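Local atomic coordinates of dihydrodipicolinate reductase N-terminus domain-containing protein (Mycobacterium smegmatis, PDB entry 6IAQ), a protein that is an amine dehydrogenase that binds NADP and probably catalyses the asymmetric reductive amination of ketones. Residues G100-T105 and T131-T136; R205-A210 and F266-S271; T215-K220 and I258-G263; V311-D316 and P331-R336. All coordinates share one frame; numbering follows the deposited sequence.

In the fold
Interaction 1 lies in the parallel sheet of the NADP-binding Rossmann domain, a buried contact of mostly backbone bonds between two adjacent strands. Interaction 4 touches it through Ile-314, which packs on Val-104; it is only partly buried and works by salt bridges and arginine-to-carbonyl bonds, close to the second subunit. Interactions 2 and 3 belong to the mixed sheet of the C-terminal domain and share elements: helix 203-215 packs on strand 265-273 in the first, and the chain leaving that helix pairs with strand 249-260 in the second. Interaction 2 is core, van der Waals packing, whereas interaction 3, at the surface, relies on backbone bonds and a glutamate carboxylate that accepts two bonds from one threonine.

Interaction 1. Residues G100-T105 and T131-T136; sequences GVNAVT and TGATLT
The carboxamide of Asn-102 reaches Thr-134 across the contact and is gripped at both ends of its flat group. OD1 takes the backbone N-H of Thr-134 on a lone pair, in the amide plane, 2.9 Å from Thr-134 N and nearly straight (171°). A water 2.6 Å from Asn-102 OD1 is its second partner and also reaches Gly-132 O. At the other end ND2 is bound to Asp-76 O, just before strand 77-80. With CG anti to the carbonyl carbon (chi1 -61°), the group swings over to the 131-136 side, and OD1 takes the place that Val-101 O would hold if the parallel ladder continued, two residues before Ala-103 O.

From there the strands run parallel, 2° apart. Ala-103 N donates to Thr-134 O at 2.8 Å, Thr-136 N to Ala-103 O at 3.0 Å, and Thr-105 N to Thr-136 O at 3.0 Å. On the face carrying Ala-103 and Leu-135, the CD2 branch of the leucine reaches to 3.7 Å from Ala-103 CB. Before the strands, another water joins Gly-100 O to Thr-131 O.

Gly-100 and Gly-132, both at positive phi, close helices 86-98 and 118-130 with Schellman motifs, and each segment then enters its strand. This is a Rossmann beta-alpha-beta crossover: helix 118-130 covers the Leu-135 face, helix 314-319 the face of Val-104 and Thr-136, and strand 77-80 borders 102-105.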
loop_
_atom_site.group_PDB
_atom_site.type_symbol
_atom_site.label_atom_id
_atom_site.label_comp_id
_atom_site.label_asym_id
_atom_site.label_seq_id
_atom_site.Cartn_x
_atom_site.Cartn_y
_atom_site.Cartn_z
ATOM N N GLY A 100 31.406 4.290 -8.700
ATOM C CA GLY A 100 30.417 5.266 -8.200
ATOM C C GLY A 100 29.111 5.253 -8.971
ATOM O O GLY A 100 28.425 6.306 -9.013
ATOM N N VAL A 101 28.719 4.114 -9.548
ATOM C CA VAL A 101 27.490 4.036 -10.391
ATOM C C VAL A 101 26.344 3.494 -9.523
ATOM O O VAL A 101 26.497 2.401 -8.897
ATOM C CB VAL A 101 27.724 3.192 -11.660
ATOM C CG1 VAL A 101 26.427 2.901 -12.381
ATOM C CG2 VAL A 101 28.714 3.867 -12.616
ATOM N N ASN A 102 25.249 4.262 -9.443
ATOM C CA ASN A 102 24.002 3.829 -8.752
ATOM C C ASN A 102 23.522 2.541 -9.428
ATOM O O ASN A 102 23.647 2.430 -10.675
ATOM C CB ASN A 102 22.900 4.874 -8.848
ATOM C CG ASN A 102 23.278 6.203 -8.208
ATOM O OD1 ASN A 102 23.594 6.252 -7.023
ATOM N ND2 ASN A 102 23.232 7.276 -8.984
ATOM N N ALA A 103 22.980 1.607 -8.659
ATOM C CA ALA A 103 22.484 0.326 -9.214
ATOM C C ALA A 103 21.116 -0.004 -8.612
ATOM O O ALA A 103 20.969 0.027 -7.391
ATOM C CB ALA A 103 23.483 -0.791 -8.986
ATOM N N VAL A 104 20.160 -0.280 -9.489
ATOM C CA VAL A 104 18.875 -0.934 -9.121
ATOM C C VAL A 104 18.960 -2.357 -9.705
ATOM O O VAL A 104 19.433 -2.497 -10.844
ATOM C CB VAL A 104 17.707 -0.064 -9.624
ATOM C CG1 VAL A 104 17.614 -0.011 -11.142
ATOM C CG2 VAL A 104 16.403 -0.479 -8.995
ATOM N N THR A 105 18.629 -3.373 -8.921
ATOM C CA THR A 105 18.782 -4.790 -9.333
ATOM C C THR A 105 17.544 -5.614 -8.963
ATOM O O THR A 105 16.949 -5.351 -7.900
ATOM C CB THR A 105 20.045 -5.403 -8.727
ATOM O OG1 THR A 105 20.209 -6.729 -9.240
ATOM C CG2 THR A 105 20.043 -5.457 -7.220
ATOM N N THR A 131 31.903 6.051 -2.698
ATOM C CA THR A 131 31.841 6.564 -4.093
ATOM C C THR A 131 30.549 7.341 -4.368
ATOM O O THR A 131 30.329 7.761 -5.552
ATOM C CB THR A 131 31.984 5.431 -5.118
ATOM O OG1 THR A 131 30.899 4.521 -4.901
ATOM C CG2 THR A 131 33.314 4.706 -5.024
ATOM N N GLY A 132 29.683 7.503 -3.369
ATOM C CA GLY A 132 28.445 8.297 -3.488
ATOM C C GLY A 132 27.305 7.544 -4.177
ATOM O O GLY A 132 26.301 8.192 -4.500
ATOM N N ALA A 133 27.425 6.229 -4.373
ATOM C CA ALA A 133 26.452 5.418 -5.143
ATOM C C ALA A 133 25.412 4.787 -4.201
ATOM O O ALA A 133 25.772 4.357 -3.060
ATOM C CB ALA A 133 27.167 4.348 -5.943
ATOM N N THR A 134 24.178 4.671 -4.698
ATOM C CA THR A 134 23.084 3.894 -4.038
ATOM C C THR A 134 22.930 2.525 -4.725
ATOM O O THR A 134 22.896 2.503 -5.975
ATOM C CB THR A 134 21.768 4.676 -4.047
ATOM O OG1 THR A 134 21.988 5.951 -3.415
ATOM C CG2 THR A 134 20.653 3.892 -3.370
ATOM N N LEU A 135 22.852 1.449 -3.943
ATOM C CA LEU A 135 22.492 0.086 -4.427
ATOM C C LEU A 135 21.143 -0.316 -3.807
ATOM O O LEU A 135 20.991 -0.220 -2.564
ATOM C CB LEU A 135 23.557 -0.938 -4.032
ATOM C CG LEU A 135 25.016 -0.572 -4.307
ATOM C CD1 LEU A 135 25.914 -1.677 -3.791
ATOM C CD2 LEU A 135 25.295 -0.314 -5.778
ATOM N N THR A 136 20.191 -0.745 -4.635
ATOM C CA THR A 136 18.812 -1.104 -4.181
ATOM C C THR A 136 18.329 -2.363 -4.911
ATOM O O THR A 136 18.292 -2.342 -6.148
ATOM C CB THR A 136 17.842 0.057 -4.415
ATOM O OG1 THR A 136 18.263 1.172 -3.615
ATOM C CG2 THR A 136 16.409 -0.323 -4.086
HETATM O O HOH W 1 28.380 8.276 -7.431
HETATM O O HOH W 2 23.436 8.275 -5.357
#

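Interaction 2. Residues R205-A210 and F266-S271; sequences RNVLDA and FEFEMS
Helix 203-215 lies on the mixed sheet of the C-terminal domain, and Leu-208 is the residue that meets strand 265-273 most fully. The helix runs nearly against the strand, at 153°, with the short axes 8.8 Å apart. Leu-208 divides its work between two branches. CD2 sits over two residues that share one face of the strand, 3.9 Å from Phe-266 CB and the same 3.9 Å from Phe-268 CB, while CD1 rests 3.8 Å from Phe-266 O.

The two phenylalanines then part company. Phe-266 has CG anti to its carbonyl carbon (chi1 -61°), which sends the ring away from the helix and leaves CB to make the contact; Phe-268 takes the other course, CG opposite the backbone N, and its ring reaches Val-207, whose CG2 comes obliquely to within 4.3 Å of Phe-268 CE2. Side chain meets side chain here through carbon atoms alone. Within the helix, one turn apart, Arg-205 NE and Asp-209 OD1 form a straight salt bridge in the guanidinium plane.

Trp-145 of helix 141-153 meets the Phe-268 ring edge-to-face and also touches Val-207; the Trp-285 ring meets Phe-268 too, planes about 15° apart. Within the sheet, 265-273 lies between strands 158-169 and 249-260, and Ile-258 of the latter packs on Leu-208.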
loop_
_atom_site.group_PDB
_atom_site.type_symbol
_atom_site.label_atom_id
_atom_site.label_comp_id
_atom_site.label_asym_id
_atom_site.label_seq_id
_atom_site.Cartn_x
_atom_site.Cartn_y
_atom_site.Cartn_z
ATOM N N ARG A 205 12.548 -15.649 2.699
ATOM C CA ARG A 205 13.308 -15.288 3.913
ATOM C C ARG A 205 13.640 -13.792 3.866
ATOM O O ARG A 205 13.503 -13.072 4.885
ATOM C CB ARG A 205 14.529 -16.200 4.034
ATOM C CG ARG A 205 15.520 -15.744 5.101
ATOM C CD ARG A 205 14.923 -15.742 6.495
ATOM N NE ARG A 205 15.804 -14.912 7.293
ATOM C CZ ARG A 205 16.951 -15.325 7.805
ATOM N NH1 ARG A 205 17.325 -16.585 7.649
ATOM N NH2 ARG A 205 17.690 -14.493 8.513
ATOM N N ASN A 206 14.064 -13.309 2.702
ATOM C CA ASN A 206 14.409 -11.879 2.554
ATOM C C ASN A 206 13.120 -11.062 2.711
ATOM O O ASN A 206 13.190 -9.983 3.341
ATOM C CB ASN A 206 15.184 -11.652 1.269
ATOM C CG ASN A 206 16.470 -12.445 1.279
ATOM O OD1 ASN A 206 16.585 -13.424 0.531
ATOM N ND2 ASN A 206 17.403 -12.047 2.153
ATOM N N VAL A 207 11.990 -11.557 2.196
ATOM C CA VAL A 207 10.685 -10.844 2.359
ATOM C C VAL A 207 10.399 -10.653 3.856
ATOM O O VAL A 207 10.113 -9.524 4.266
ATOM C CB VAL A 207 9.538 -11.588 1.646
ATOM C CG1 VAL A 207 8.173 -11.008 2.026
ATOM C CG2 VAL A 207 9.715 -11.505 0.139
ATOM N N LEU A 208 10.444 -11.726 4.630
ATOM C CA LEU A 208 10.091 -11.679 6.071
ATOM C C LEU A 208 11.131 -10.862 6.855
ATOM O O LEU A 208 10.724 -10.151 7.785
ATOM C CB LEU A 208 9.934 -13.102 6.596
ATOM C CG LEU A 208 8.815 -13.917 5.956
ATOM C CD1 LEU A 208 8.594 -15.236 6.678
ATOM C CD2 LEU A 208 7.518 -13.119 5.854
ATOM N N ASP A 209 12.411 -10.895 6.480
ATOM C CA ASP A 209 13.440 -10.068 7.174
ATOM C C ASP A 209 13.048 -8.600 7.007
ATOM O O ASP A 209 13.134 -7.838 7.968
ATOM C CB ASP A 209 14.862 -10.317 6.649
ATOM C CG ASP A 209 15.468 -11.673 7.023
ATOM O OD1 ASP A 209 14.930 -12.335 7.939
ATOM O OD2 ASP A 209 16.490 -12.066 6.393
ATOM N N ALA A 210 12.610 -8.203 5.810
ATOM C CA ALA A 210 12.200 -6.810 5.506
ATOM C C ALA A 210 10.981 -6.433 6.365
ATOM O O ALA A 210 10.990 -5.319 6.924
ATOM C CB ALA A 210 11.904 -6.646 4.035
ATOM N N PHE A 266 5.209 -14.196 11.385
ATOM C CA PHE A 266 5.161 -13.993 9.923
ATOM C C PHE A 266 5.387 -15.326 9.235
ATOM O O PHE A 266 6.339 -16.055 9.620
ATOM C CB PHE A 266 6.220 -12.985 9.502
ATOM C CG PHE A 266 6.045 -11.633 10.121
ATOM C CD1 PHE A 266 6.471 -11.389 11.414
ATOM C CD2 PHE A 266 5.435 -10.615 9.414
ATOM C CE1 PHE A 266 6.283 -10.147 11.990
ATOM C CE2 PHE A 266 5.276 -9.366 9.989
ATOM C CZ PHE A 266 5.724 -9.128 11.267
ATOM N N GLU A 267 4.576 -15.616 8.224
ATOM C CA GLU A 267 4.685 -16.873 7.450
ATOM C C GLU A 267 4.418 -16.577 5.978
ATOM O O GLU A 267 3.461 -15.847 5.667
ATOM C CB GLU A 267 3.744 -17.938 8.014
ATOM C CG GLU A 267 4.036 -19.318 7.472
ATOM C CD GLU A 267 3.400 -20.473 8.228
ATOM O OE1 GLU A 267 3.929 -20.872 9.284
ATOM O OE2 GLU A 267 2.378 -20.959 7.766
ATOM N N PHE A 268 5.239 -17.139 5.094
ATOM C CA PHE A 268 5.146 -16.888 3.633
ATOM C C PHE A 268 5.440 -18.173 2.869
ATOM O O PHE A 268 6.541 -18.735 2.982
ATOM C CB PHE A 268 6.069 -15.722 3.263
ATOM C CG PHE A 268 6.077 -15.384 1.795
ATOM C CD1 PHE A 268 4.897 -15.056 1.140
ATOM C CD2 PHE A 268 7.264 -15.296 1.093
ATOM C CE1 PHE A 268 4.896 -14.721 -0.204
ATOM C CE2 PHE A 268 7.269 -14.980 -0.255
ATOM C CZ PHE A 268 6.090 -14.678 -0.900
ATOM N N GLU A 269 4.471 -18.614 2.082
ATOM C CA GLU A 269 4.611 -19.784 1.199
ATOM C C GLU A 269 4.646 -19.279 -0.244
ATOM O O GLU A 269 3.733 -18.497 -0.645
ATOM C CB GLU A 269 3.453 -20.746 1.437
ATOM C CG GLU A 269 3.407 -21.893 0.462
ATOM C CD GLU A 269 2.242 -22.835 0.706
ATOM O OE1 GLU A 269 1.125 -22.361 0.802
ATOM O OE2 GLU A 269 2.473 -24.034 0.839
ATOM N N MET A 270 5.677 -19.698 -0.987
ATOM C CA MET A 270 5.924 -19.224 -2.361
ATOM C C MET A 270 6.243 -20.410 -3.254
ATOM O O MET A 270 7.169 -21.173 -2.950
ATOM C CB MET A 270 7.069 -18.200 -2.365
ATOM C CG MET A 270 7.252 -17.519 -3.693
ATOM S SD MET A 270 8.972 -16.957 -3.873
ATOM C CE MET A 270 9.692 -18.555 -4.237
ATOM N N SER A 271 5.497 -20.551 -4.330
ATOM C CA SER A 271 5.784 -21.547 -5.378
ATOM C C SER A 271 6.227 -20.816 -6.649
ATOM O O SER A 271 5.517 -19.884 -7.112
ATOM C CB SER A 271 4.614 -22.433 -5.631
ATOM O OG SER A 271 4.865 -23.259 -6.758
#

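Interaction 3. Residues T215-K220 and I258-G263; sequences TGLTVK and IETEEG
Gly-216 ends helix 203-215 in a Schellman motif and turns the chain toward the sheet, leading straight to Leu-217, which lays its CB 3.7 Å from Thr-260 CG2 while its CD2 branch reaches the aliphatic part of Glu-262. Thr-218 comes next, held by the carboxylate of Glu-262 as by a clamp: its N donates to OE1 at 2.9 Å and its OG1 to OE2 at 2.7 Å, both on the syn side and about 20° out of the carboxylate plane. The threonine torsion makes this possible, since OG1 lies beside the residue's own N (chi1 -42°) and both donors face the same group.

Here the chain becomes the outermost strand of the mixed sheet within this subunit. Val-219 and Thr-260 form an antiparallel non-hydrogen-bonded pair, flanked by Glu-261 N to Thr-218 O (2.7 Å) and Lys-220 N to Glu-259 O (2.8 Å); a type I turn from Thr-260 to Gly-263 follows in 258-263. Val-219 CG2 touches Ile-258 CG2 on the side covered by helix 203-215. Lys-220 crosses Glu-261 at about a right angle, with Lys-220 CD 3.4 Å from Glu-261 OE1, and its NZ stays 4.0 Å from Glu-259 OE1, beyond a salt bridge; Glu-259 OE2 pairs instead with Arg-257.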
loop_
_atom_site.group_PDB
_atom_site.type_symbol
_atom_site.label_atom_id
_atom_site.label_comp_id
_atom_site.label_asym_id
_atom_site.label_seq_id
_atom_site.Cartn_x
_atom_site.Cartn_y
_atom_site.Cartn_z
ATOM N N THR A 215 8.868 -3.347 10.826
ATOM C CA THR A 215 7.916 -3.261 11.959
ATOM C C THR A 215 8.690 -2.945 13.248
ATOM O O THR A 215 8.047 -2.586 14.242
ATOM C CB THR A 215 7.058 -4.526 12.056
ATOM O OG1 THR A 215 6.570 -4.809 10.732
ATOM C CG2 THR A 215 5.897 -4.345 13.015
ATOM N N GLY A 216 10.016 -3.078 13.228
ATOM C CA GLY A 216 10.896 -2.793 14.380
ATOM C C GLY A 216 10.808 -3.896 15.415
ATOM O O GLY A 216 10.929 -3.574 16.604
ATOM N N LEU A 217 10.602 -5.148 15.006
ATOM C CA LEU A 217 10.428 -6.292 15.948
ATOM C C LEU A 217 11.733 -7.085 16.056
ATOM O O LEU A 217 12.676 -6.786 15.300
ATOM C CB LEU A 217 9.292 -7.202 15.478
ATOM C CG LEU A 217 7.953 -6.507 15.197
ATOM C CD1 LEU A 217 6.919 -7.497 14.680
ATOM C CD2 LEU A 217 7.425 -5.823 16.448
ATOM N N THR A 218 11.760 -8.075 16.955
ATOM C CA THR A 218 12.967 -8.848 17.347
ATOM C C THR A 218 12.747 -10.309 17.005
ATOM O O THR A 218 11.775 -10.899 17.527
ATOM C CB THR A 218 13.265 -8.748 18.853
ATOM O OG1 THR A 218 13.070 -7.393 19.253
ATOM C CG2 THR A 218 14.670 -9.192 19.197
ATOM N N VAL A 219 13.646 -10.884 16.204
ATOM C CA VAL A 219 13.521 -12.312 15.817
ATOM C C VAL A 219 13.636 -13.153 17.093
ATOM O O VAL A 219 14.549 -12.903 17.890
ATOM C CB VAL A 219 14.559 -12.709 14.754
ATOM C CG1 VAL A 219 14.487 -14.177 14.447
ATOM C CG2 VAL A 219 14.397 -11.901 13.477
ATOM N N LYS A 220 12.702 -14.079 17.290
ATOM C CA LYS A 220 12.755 -15.120 18.343
ATOM C C LYS A 220 13.155 -16.433 17.688
ATOM O O LYS A 220 13.967 -17.142 18.265
ATOM C CB LYS A 220 11.393 -15.259 19.029
ATOM C CG LYS A 220 11.269 -16.395 20.032
ATOM C CD LYS A 220 9.952 -16.353 20.767
ATOM C CE LYS A 220 9.854 -17.383 21.871
ATOM N NZ LYS A 220 8.599 -18.174 21.767
ATOM N N ILE A 258 8.929 -16.603 10.625
ATOM C CA ILE A 258 9.686 -15.853 11.654
ATOM C C ILE A 258 8.733 -15.530 12.799
ATOM O O ILE A 258 7.722 -14.834 12.560
ATOM C CB ILE A 258 10.335 -14.600 11.057
ATOM C CG1 ILE A 258 11.278 -14.962 9.900
ATOM C CG2 ILE A 258 11.023 -13.808 12.161
ATOM C CD1 ILE A 258 12.048 -13.781 9.347
ATOM N N GLU A 259 9.055 -16.026 13.994
ATOM C CA GLU A 259 8.392 -15.609 15.255
ATOM C C GLU A 259 9.174 -14.449 15.841
ATOM O O GLU A 259 10.412 -14.504 15.811
ATOM C CB GLU A 259 8.342 -16.756 16.248
ATOM C CG GLU A 259 7.733 -17.997 15.662
ATOM C CD GLU A 259 7.559 -19.106 16.689
ATOM O OE1 GLU A 259 7.813 -18.850 17.893
ATOM O OE2 GLU A 259 7.199 -20.224 16.275
ATOM N N THR A 260 8.476 -13.443 16.340
ATOM C CA THR A 260 9.110 -12.288 17.008
ATOM C C THR A 260 8.966 -12.450 18.520
ATOM O O THR A 260 7.999 -13.106 18.966
ATOM C CB THR A 260 8.510 -10.976 16.496
ATOM O OG1 THR A 260 7.137 -10.922 16.895
ATOM C CG2 THR A 260 8.650 -10.852 14.995
ATOM N N GLU A 261 9.889 -11.848 19.273
ATOM C CA GLU A 261 9.795 -11.797 20.753
ATOM C C GLU A 261 8.484 -11.085 21.115
ATOM O O GLU A 261 7.802 -11.547 22.025
ATOM C CB GLU A 261 11.037 -11.130 21.355
ATOM C CG GLU A 261 12.330 -11.916 21.167
ATOM C CD GLU A 261 12.415 -13.296 21.833
ATOM O OE1 GLU A 261 11.393 -13.797 22.407
ATOM O OE2 GLU A 261 13.513 -13.912 21.753
ATOM N N GLU A 262 8.104 -10.048 20.368
ATOM C CA GLU A 262 6.971 -9.155 20.716
ATOM C C GLU A 262 5.611 -9.833 20.477
ATOM O O GLU A 262 4.608 -9.260 20.931
ATOM C CB GLU A 262 7.074 -7.841 19.946
ATOM C CG GLU A 262 8.290 -7.008 20.300
ATOM C CD GLU A 262 9.578 -7.361 19.567
ATOM O OE1 GLU A 262 9.607 -8.381 18.837
ATOM O OE2 GLU A 262 10.557 -6.620 19.719
ATOM N N GLY A 263 5.537 -10.973 19.784
ATOM C CA GLY A 263 4.272 -11.727 19.609
ATOM C C GLY A 263 3.913 -12.019 18.147
ATOM O O GLY A 263 3.637 -13.170 17.797
#

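Interaction 4. Residues V311-D316 and P331-R336; sequences VNRIPD and PRLRYR
Asp-316 takes Arg-313 from its own segment and Arg-336 from 331-336, and both arginine side chains are bent. The Arg-313 CB points away from 331-336, but a kink at chi2 (-53°) brings the guanidinium round. Its NH1 donates to Pro-331 O at 2.9 Å, in the guanidinium plane, and makes a salt bridge to Asp-316 OD2, also at 2.9 Å, met on the anti side and 31° out of the carboxylate plane. Leu-333 CD1 lies over one face of the group, 3.6 Å above the plane, and NE has its own salt bridge to Asp-142.

Arg-336 turns at chi3 (-91°), which carries its NH1 between Asn-312 O and Asp-316 OD1, 3.1 Å from each. The approach to OD1 is from above the carboxylate, whose plane is nearly perpendicular to the guanidinium. Pro-315 covers one face of this arginine, and NE is buried without a polar partner. A water ties Asp-316 OD1 to Arg-332 O.

Asn-312 ND2 binds Gly-154 O of the second subunit, and Arg-332 and Arg-334 pair with Asp-214 of that subunit. With two arginines on it, Asp-316 probably stays ionised; charge and the two carbonyl bonds probably hold the 331-336 segment beside the dimer interface.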
loop_
_atom_site.group_PDB
_atom_site.type_symbol
_atom_site.label_atom_id
_atom_site.label_comp_id
_atom_site.label_asym_id
_atom_site.label_seq_id
_atom_site.Cartn_x
_atom_site.Cartn_y
_atom_site.Cartn_z
ATOM N N VAL A 311 11.870 0.017 -12.823
ATOM C CA VAL A 311 11.909 1.272 -13.630
ATOM C C VAL A 311 11.442 2.447 -12.769
ATOM O O VAL A 311 12.195 3.446 -12.680
ATOM C CB VAL A 311 11.109 1.124 -14.927
ATOM C CG1 VAL A 311 10.923 2.456 -15.652
ATOM C CG2 VAL A 311 11.773 0.106 -15.845
ATOM N N ASN A 312 10.283 2.315 -12.115
ATOM C CA ASN A 312 9.638 3.429 -11.369
ATOM C C ASN A 312 10.499 3.728 -10.137
ATOM O O ASN A 312 10.382 4.859 -9.605
ATOM C CB ASN A 312 8.172 3.131 -11.043
ATOM C CG ASN A 312 7.284 3.018 -12.274
ATOM O OD1 ASN A 312 7.662 3.435 -13.373
ATOM N ND2 ASN A 312 6.094 2.444 -12.111
ATOM N N ARG A 313 11.390 2.809 -9.733
ATOM C CA ARG A 313 12.328 3.056 -8.606
ATOM C C ARG A 313 13.552 3.897 -9.031
ATOM O O ARG A 313 14.252 4.412 -8.145
ATOM C CB ARG A 313 12.825 1.750 -7.980
ATOM C CG ARG A 313 11.912 1.104 -6.949
ATOM C CD ARG A 313 11.516 2.060 -5.847
ATOM N NE ARG A 313 10.770 1.424 -4.779
ATOM C CZ ARG A 313 10.155 2.091 -3.795
ATOM N NH1 ARG A 313 10.192 3.430 -3.734
ATOM N NH2 ARG A 313 9.508 1.411 -2.869
ATOM N N ILE A 314 13.848 4.044 -10.313
ATOM C CA ILE A 314 15.156 4.625 -10.743
ATOM C C ILE A 314 15.304 6.043 -10.181
ATOM O O ILE A 314 16.356 6.359 -9.620
ATOM C CB ILE A 314 15.354 4.543 -12.269
ATOM C CG1 ILE A 314 15.693 3.107 -12.694
ATOM C CG2 ILE A 314 16.425 5.526 -12.735
ATOM C CD1 ILE A 314 15.533 2.871 -14.165
ATOM N N PRO A 315 14.308 6.952 -10.277
ATOM C CA PRO A 315 14.471 8.294 -9.701
ATOM C C PRO A 315 14.705 8.261 -8.183
ATOM O O PRO A 315 15.467 9.090 -7.691
ATOM C CB PRO A 315 13.176 9.042 -10.029
ATOM C CG PRO A 315 12.604 8.285 -11.216
ATOM C CD PRO A 315 13.080 6.848 -11.065
ATOM N N ASP A 316 14.052 7.323 -7.483
ATOM C CA ASP A 316 14.171 7.168 -6.017
ATOM C C ASP A 316 15.597 6.789 -5.695
ATOM O O ASP A 316 16.135 7.358 -4.752
ATOM C CB ASP A 316 13.189 6.142 -5.452
ATOM C CG ASP A 316 11.725 6.486 -5.669
ATOM O OD1 ASP A 316 11.443 7.693 -5.943
ATOM O OD2 ASP A 316 10.891 5.551 -5.586
ATOM N N PRO A 331 10.899 6.520 -0.375
ATOM C CA PRO A 331 9.574 7.137 -0.403
ATOM C C PRO A 331 8.587 6.209 -1.131
ATOM O O PRO A 331 9.022 5.258 -1.815
ATOM C CB PRO A 331 9.776 8.457 -1.163
ATOM C CG PRO A 331 11.067 8.257 -1.923
ATOM C CD PRO A 331 11.909 7.338 -1.061
ATOM N N ARG A 332 7.296 6.481 -0.966
ATOM C CA ARG A 332 6.241 5.649 -1.574
ATOM C C ARG A 332 6.488 5.550 -3.081
ATOM O O ARG A 332 6.719 6.560 -3.752
ATOM C CB ARG A 332 4.824 6.161 -1.299
ATOM C CG ARG A 332 3.791 5.054 -1.508
ATOM C CD ARG A 332 2.347 5.472 -1.767
ATOM N NE ARG A 332 2.214 6.134 -3.056
ATOM C CZ ARG A 332 1.769 7.373 -3.254
ATOM N NH1 ARG A 332 1.759 7.887 -4.474
ATOM N NH2 ARG A 332 1.406 8.132 -2.238
ATOM N N LEU A 333 6.398 4.340 -3.615
ATOM C CA LEU A 333 6.446 4.121 -5.069
ATOM C C LEU A 333 5.275 4.878 -5.704
ATOM O O LEU A 333 4.151 4.864 -5.146
ATOM C CB LEU A 333 6.356 2.615 -5.306
ATOM C CG LEU A 333 6.626 2.177 -6.729
ATOM C CD1 LEU A 333 8.050 2.537 -7.159
ATOM C CD2 LEU A 333 6.400 0.670 -6.831
ATOM N N ARG A 334 5.536 5.600 -6.792
ATOM C CA ARG A 334 4.502 6.419 -7.444
ATOM C C ARG A 334 4.579 6.248 -8.967
ATOM O O ARG A 334 5.662 5.928 -9.532
ATOM C CB ARG A 334 4.526 7.889 -6.976
ATOM C CG ARG A 334 5.903 8.522 -6.786
ATOM C CD ARG A 334 5.975 9.614 -5.711
ATOM N NE ARG A 334 4.766 10.419 -5.689
ATOM C CZ ARG A 334 3.990 10.626 -4.631
ATOM N NH1 ARG A 334 4.307 10.166 -3.433
ATOM N NH2 ARG A 334 2.893 11.340 -4.757
ATOM N N TYR A 335 3.407 6.415 -9.566
ATOM C CA TYR A 335 3.162 6.463 -11.021
ATOM C C TYR A 335 3.835 7.724 -11.569
ATOM O O TYR A 335 3.533 8.814 -11.054
ATOM C CB TYR A 335 1.662 6.494 -11.273
ATOM C CG TYR A 335 1.267 6.582 -12.721
ATOM C CD1 TYR A 335 1.521 5.533 -13.592
ATOM C CD2 TYR A 335 0.604 7.685 -13.219
ATOM C CE1 TYR A 335 1.167 5.602 -14.930
ATOM C CE2 TYR A 335 0.192 7.753 -14.547
ATOM C CZ TYR A 335 0.496 6.711 -15.412
ATOM O OH TYR A 335 0.105 6.694 -16.715
ATOM N N ARG A 336 4.736 7.556 -12.536
ATOM C CA ARG A 336 5.402 8.674 -13.247
ATOM C C ARG A 336 5.438 8.334 -14.730
ATOM O O ARG A 336 6.239 7.503 -15.150
ATOM C CB ARG A 336 6.840 8.879 -12.745
ATOM C CG ARG A 336 6.975 9.564 -11.396
ATOM C CD ARG A 336 8.419 9.950 -11.159
ATOM N NE ARG A 336 9.074 8.847 -10.469
ATOM C CZ ARG A 336 9.234 8.780 -9.155
ATOM N NH1 ARG A 336 9.845 7.742 -8.604
ATOM N NH2 ARG A 336 8.812 9.773 -8.386
HETATM O O HOH W 3 5.030 4.795 -13.791
HETATM O O HOH W 4 8.766 7.537 -5.249
#